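Local coordinates for acetaldehyde dehydrogenase (Acetylating) (Geobacillus thermoglucosidasius, PDB 5J78), which probably catalyses the NAD-dependent, coenzyme A-acylating interconversion of acetaldehyde and acetyl-CoA, at residues Ala66-Glu71 against Gln181-Arg186; Asn142-Val147 against Ala174-Ile179. All blocks are in the same frame, centred on the assembly; numbering follows the deposited sequence.

Contact 1. Residues Ala66-Glu71 against Gln181-Arg186; sequences ANAARE and QEAAER
A68 and A183 face each other where two helices meet, and their methyl groups touch tip to tip with CB to CB at 3.5 Å, somewhat closer than an ordinary carbon-carbon contact. Two side chains of one carbon each let the backbones come near: the CA atoms of A68 and A183 are 6.1 Å apart. This tight point lies in the interior, where helix 55-84 runs past the C-terminal part of helix 170-186. S64, one turn before A68, hydrogen-bonds through OG to the carbonyl oxygen of A183, while A184 packs on I61 and M65.

Toward solvent the contact thins out. R186 lays one face of its guanidinium over its own helix, with CA of A183 3.5 Å above the plane, and turns an edge to A68, whose CB is 4.3 Å from NH2. The long side chain thus folds over A183 and brings its guanidinium edge to the other helix, where it touches S64 as well. E71 carries the opposite charge nearby, but its OE2 stays 5.5 Å from NH1 of R186, too far for a salt bridge, though a weak electrostatic attraction is possible.

No hydrogen bond or salt bridge joins the 66-71 and 181-186 segments themselves. Between them the tight part of the contact is therefore a close fit of two methyl groups, while S64 supplies a hydrogen bond between the helices just beside it, and charge at the exposed margin adds at most a weak, long-range term.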
loop_
_atom_site.group_PDB
_atom_site.type_symbol
_atom_site.label_atom_id
_atom_site.label_comp_id
_atom_site.label_asym_id
_atom_site.label_seq_id
_atom_site.Cartn_x
_atom_site.Cartn_y
_atom_site.Cartn_z
ATOM N N ALA A 66 -40.876 -10.540 -1.929
ATOM C CA ALA A 66 -41.552 -9.627 -1.011
ATOM C C ALA A 66 -42.488 -10.383 -0.069
ATOM O O ALA A 66 -42.589 -10.062 1.128
ATOM C CB ALA A 66 -42.319 -8.577 -1.769
ATOM N N ASN A 67 -43.173 -11.387 -0.612
ATOM C CA ASN A 67 -44.147 -12.141 0.167
ATOM C C ASN A 67 -43.450 -12.907 1.264
ATOM O O ASN A 67 -43.918 -12.954 2.397
ATOM C CB ASN A 67 -44.945 -13.108 -0.712
ATOM C CG ASN A 67 -46.008 -12.411 -1.536
ATOM O OD1 ASN A 67 -46.497 -11.343 -1.160
ATOM N ND2 ASN A 67 -46.383 -13.017 -2.664
ATOM N N ALA A 68 -42.311 -13.490 0.930
ATOM C CA ALA A 68 -41.573 -14.288 1.891
ATOM C C ALA A 68 -41.016 -13.417 3.012
ATOM O O ALA A 68 -40.972 -13.837 4.168
ATOM C CB ALA A 68 -40.461 -15.049 1.191
ATOM N N ALA A 69 -40.593 -12.201 2.679
ATOM C CA ALA A 69 -40.048 -11.287 3.690
ATOM C C ALA A 69 -41.119 -10.929 4.705
ATOM O O ALA A 69 -40.873 -10.855 5.916
ATOM C CB ALA A 69 -39.498 -10.017 3.033
ATOM N N ARG A 70 -42.305 -10.661 4.180
ATOM C CA ARG A 70 -43.470 -10.321 4.977
ATOM C C ARG A 70 -43.763 -11.444 5.955
ATOM O O ARG A 70 -43.952 -11.214 7.133
ATOM C CB ARG A 70 -44.662 -10.076 4.057
ATOM C CG ARG A 70 -45.874 -9.388 4.652
ATOM C CD ARG A 70 -46.835 -8.997 3.507
ATOM N NE ARG A 70 -46.169 -8.169 2.478
ATOM C CZ ARG A 70 -46.073 -8.459 1.178
ATOM N NH1 ARG A 70 -46.609 -9.571 0.676
ATOM N NH2 ARG A 70 -45.441 -7.616 0.357
ATOM N N GLU A 71 -43.744 -12.663 5.453
ATOM C CA GLU A 71 -44.044 -13.818 6.267
ATOM C C GLU A 71 -42.966 -14.075 7.297
ATOM O O GLU A 71 -43.262 -14.614 8.351
ATOM C CB GLU A 71 -44.212 -15.067 5.401
ATOM C CG GLU A 71 -45.449 -15.064 4.490
ATOM C CD GLU A 71 -45.324 -16.039 3.316
ATOM O OE1 GLU A 71 -46.045 -15.850 2.310
ATOM O OE2 GLU A 71 -44.507 -16.986 3.396
ATOM N N GLN A 181 -33.418 -15.844 -1.441
ATOM C CA GLN A 181 -33.048 -16.739 -2.547
ATOM C C GLN A 181 -34.056 -17.871 -2.737
ATOM O O GLN A 181 -34.385 -18.240 -3.863
ATOM C CB GLN A 181 -31.652 -17.325 -2.310
ATOM C CG GLN A 181 -31.258 -18.425 -3.255
ATOM C CD GLN A 181 -31.037 -17.904 -4.666
ATOM O OE1 GLN A 181 -30.793 -16.708 -4.870
ATOM N NE2 GLN A 181 -31.127 -18.795 -5.646
ATOM N N GLU A 182 -34.526 -18.442 -1.636
ATOM C CA GLU A 182 -35.507 -19.527 -1.716
ATOM C C GLU A 182 -36.825 -19.025 -2.288
ATOM O O GLU A 182 -37.436 -19.693 -3.113
ATOM C CB GLU A 182 -35.719 -20.160 -0.336
ATOM C CG GLU A 182 -34.537 -21.021 0.043
ATOM C CD GLU A 182 -34.596 -21.581 1.447
ATOM O OE1 GLU A 182 -35.574 -21.287 2.181
ATOM O OE2 GLU A 182 -33.645 -22.322 1.803
ATOM N N ALA A 183 -37.260 -17.847 -1.848
ATOM C CA ALA A 183 -38.446 -17.206 -2.422
ATOM C C ALA A 183 -38.278 -16.941 -3.926
ATOM O O ALA A 183 -39.208 -17.110 -4.709
ATOM C CB ALA A 183 -38.736 -15.907 -1.688
ATOM N N ALA A 184 -37.087 -16.520 -4.324
ATOM C CA ALA A 184 -36.846 -16.180 -5.714
ATOM C C ALA A 184 -36.836 -17.462 -6.551
ATOM O O ALA A 184 -37.435 -17.529 -7.628
ATOM C CB ALA A 184 -35.532 -15.419 -5.857
ATOM N N GLU A 185 -36.181 -18.489 -6.031
ATOM C CA GLU A 185 -36.144 -19.783 -6.712
ATOM C C GLU A 185 -37.538 -20.374 -6.939
ATOM O O GLU A 185 -37.850 -20.874 -8.022
ATOM C CB GLU A 185 -35.298 -20.773 -5.925
ATOM C CG GLU A 185 -33.849 -20.761 -6.338
ATOM C CD GLU A 185 -33.043 -21.895 -5.729
ATOM O OE1 GLU A 185 -33.404 -23.073 -5.946
ATOM O OE2 GLU A 185 -32.034 -21.601 -5.048
ATOM N N ARG A 186 -38.368 -20.314 -5.909
ATOM C CA ARG A 186 -39.743 -20.791 -5.993
ATOM C C ARG A 186 -40.496 -20.193 -7.177
ATOM O O ARG A 186 -41.337 -20.853 -7.783
ATOM C CB ARG A 186 -40.496 -20.455 -4.704
ATOM C CG ARG A 186 -40.839 -21.641 -3.819
ATOM C CD ARG A 186 -41.680 -21.202 -2.617
ATOM N NE ARG A 186 -40.839 -20.676 -1.541
ATOM C CZ ARG A 186 -41.005 -19.504 -0.928
ATOM N NH1 ARG A 186 -42.003 -18.679 -1.238
ATOM N NH2 ARG A 186 -40.158 -19.160 0.023
#

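Contact 2. Residues Asn142-Val147 against Ala174-Ile179; sequences NPTSTV and AEAARI. With ACT (acetate ion), chain I.
V147 and A176 carry the apolar part of this contact. With CG1 anti to the backbone N (chi1 164°), V147 sends that methyl across to the second helix, where it lies 3.7 Å from the CB of A176 and also reaches the backbone N of A177 at 3.6 Å. A turn earlier, T144 packs alongside through its CB, 4.1 Å from the CB of A176, while its hydroxyl is hydrogen-bonded to N96 of helix 89-107. A176 is thus received between T144 and V147, and its small side chain allows the CA atoms of T144 and A176 to lie 5.6 Å apart.

The two segments belong to successive helices of a beta-alpha-beta arrangement: helix 143-156 follows strand 124-138, helix 170-186 follows strand 160-165, and these strands run parallel, as in the Rossmann-like domain of aldehyde dehydrogenases. The axes of the helical segments 143-147 and 174-179 come within 8.7 Å and differ in direction by 31°.

Polar interactions gather at the start of helix 143-156. An acetate, probably from the crystallisation liquor, places OXT there: it accepts from S145 N at 3.0 Å in a nearly straight bond (164°), from S145 OG at 2.6 Å, and weakly from T144 N. The lysines K95 and K92 also bind this anion, so the helix N-terminus and two probable positive charges would all favour it. Within the first turn, the carbonyl oxygen of N142 takes two donors, T146 N and T146 OG1, the hydroxyl standing 2.6 Å from N142 O; the side-chain OD1 of N142 turns instead to K95 NZ.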
loop_
_atom_site.group_PDB
_atom_site.type_symbol
_atom_site.label_atom_id
_atom_site.label_comp_id
_atom_site.label_asym_id
_atom_site.label_seq_id
_atom_site.Cartn_x
_atom_site.Cartn_y
_atom_site.Cartn_z
ATOM N N ASN A 142 -29.359 -2.562 11.189
ATOM C CA ASN A 142 -30.518 -2.880 10.347
ATOM C C ASN A 142 -30.210 -4.092 9.486
ATOM O O ASN A 142 -30.343 -4.049 8.256
ATOM C CB ASN A 142 -30.899 -1.696 9.437
ATOM C CG ASN A 142 -30.965 -0.379 10.173
ATOM O OD1 ASN A 142 -31.501 -0.291 11.284
ATOM N ND2 ASN A 142 -30.442 0.675 9.536
ATOM N N PRO A 143 -29.775 -5.183 10.120
ATOM C CA PRO A 143 -29.223 -6.297 9.343
ATOM C C PRO A 143 -30.226 -6.928 8.367
ATOM O O PRO A 143 -29.942 -7.009 7.186
ATOM C CB PRO A 143 -28.808 -7.307 10.409
ATOM C CG PRO A 143 -29.524 -6.872 11.674
ATOM C CD PRO A 143 -29.749 -5.432 11.569
ATOM N N THR A 144 -31.396 -7.336 8.842
ATOM C CA THR A 144 -32.276 -8.157 8.012
ATOM C C THR A 144 -33.120 -7.290 7.077
ATOM O O THR A 144 -33.346 -7.653 5.930
ATOM C CB THR A 144 -33.163 -9.048 8.891
ATOM O OG1 THR A 144 -33.993 -8.220 9.716
ATOM C CG2 THR A 144 -32.291 -9.928 9.790
ATOM N N SER A 145 -33.531 -6.115 7.543
ATOM C CA SER A 145 -34.329 -5.222 6.711
ATOM C C SER A 145 -33.545 -4.685 5.517
ATOM O O SER A 145 -34.127 -4.490 4.437
ATOM C CB SER A 145 -34.874 -4.044 7.515
ATOM O OG SER A 145 -33.857 -3.340 8.194
ATOM N N THR A 146 -32.238 -4.470 5.701
ATOM C CA THR A 146 -31.380 -3.938 4.625
ATOM C C THR A 146 -31.153 -5.009 3.549
ATOM O O THR A 146 -31.041 -4.710 2.344
ATOM C CB THR A 146 -30.019 -3.437 5.167
ATOM O OG1 THR A 146 -30.227 -2.433 6.173
ATOM C CG2 THR A 146 -29.168 -2.811 4.043
ATOM N N VAL A 147 -31.077 -6.256 3.989
ATOM C CA VAL A 147 -30.955 -7.379 3.080
ATOM C C VAL A 147 -32.197 -7.482 2.223
ATOM O O VAL A 147 -32.103 -7.677 0.997
ATOM C CB VAL A 147 -30.746 -8.713 3.825
ATOM C CG1 VAL A 147 -31.016 -9.895 2.911
ATOM C CG2 VAL A 147 -29.350 -8.779 4.391
ATOM N N ALA A 174 -27.303 -13.672 6.974
ATOM C CA ALA A 174 -27.313 -14.826 6.092
ATOM C C ALA A 174 -28.697 -15.487 6.019
ATOM O O ALA A 174 -29.086 -15.961 4.959
ATOM C CB ALA A 174 -26.259 -15.836 6.538
ATOM N N GLU A 175 -29.450 -15.519 7.118
ATOM C CA GLU A 175 -30.780 -16.143 7.089
ATOM C C GLU A 175 -31.722 -15.311 6.216
ATOM O O GLU A 175 -32.510 -15.862 5.442
ATOM C CB GLU A 175 -31.351 -16.317 8.518
ATOM C CG GLU A 175 -32.799 -16.891 8.615
ATOM C CD GLU A 175 -33.007 -18.250 7.936
ATOM O OE1 GLU A 175 -32.025 -18.955 7.617
ATOM O OE2 GLU A 175 -34.180 -18.627 7.722
ATOM N N ALA A 176 -31.609 -13.987 6.303
ATOM C CA ALA A 176 -32.424 -13.107 5.479
ATOM C C ALA A 176 -32.118 -13.310 3.992
ATOM O O ALA A 176 -33.029 -13.372 3.171
ATOM C CB ALA A 176 -32.206 -11.658 5.878
ATOM N N ALA A 177 -30.840 -13.424 3.648
ATOM C CA ALA A 177 -30.454 -13.731 2.269
ATOM C C ALA A 177 -30.965 -15.114 1.787
ATOM O O ALA A 177 -31.427 -15.250 0.652
ATOM C CB ALA A 177 -28.930 -13.655 2.126
ATOM N N ARG A 178 -30.861 -16.111 2.664
ATOM C CA ARG A 178 -31.329 -17.467 2.401
ATOM C C ARG A 178 -32.817 -17.450 2.040
ATOM O O ARG A 178 -33.241 -18.043 1.053
ATOM C CB ARG A 178 -31.084 -18.341 3.641
ATOM C CG ARG A 178 -30.733 -19.800 3.396
ATOM C CD ARG A 178 -30.242 -20.471 4.707
ATOM N NE ARG A 178 -28.816 -20.221 4.955
ATOM C CZ ARG A 178 -28.297 -19.669 6.050
ATOM N NH1 ARG A 178 -29.067 -19.279 7.076
ATOM N NH2 ARG A 178 -26.979 -19.513 6.116
ATOM N N ILE A 179 -33.597 -16.739 2.845
ATOM C CA ILE A 179 -35.026 -16.617 2.632
ATOM C C ILE A 179 -35.340 -15.884 1.316
ATOM O O ILE A 179 -36.248 -16.279 0.598
ATOM C CB ILE A 179 -35.688 -15.894 3.817
ATOM C CG1 ILE A 179 -35.753 -16.833 5.028
ATOM C CG2 ILE A 179 -37.108 -15.457 3.484
ATOM C CD1 ILE A 179 -35.992 -16.120 6.323
HETATM C C ACT I . -33.560 -5.029 11.365
HETATM O O ACT I . -33.065 -4.315 12.257
HETATM O OXT ACT I . -33.149 -4.878 10.226
HETATM C CH3 ACT I . -34.658 -6.004 11.646
#

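Overall arrangement
Helix 170-186 takes part in both contacts, meeting helix 143-156 through 174-179 and helix 55-84 through 181-186. The centres of contacts 1 and 2 are 11 Å apart, and I179 joins them directly, its CG2 lying 4.1 Å from the CB of A68. Along the chain, contact 2 is nested within the span closed by contact 1. Contact 2 is the deeper, its centre about 14 Å from the centre of the chain against 22 Å for contact 1. It also adjoins the acetate site, and N142 touches I272, the neighbour of C273; that cysteine, oxidised to 3-sulfinoalanine in this crystal, is probably the family's nucleophile.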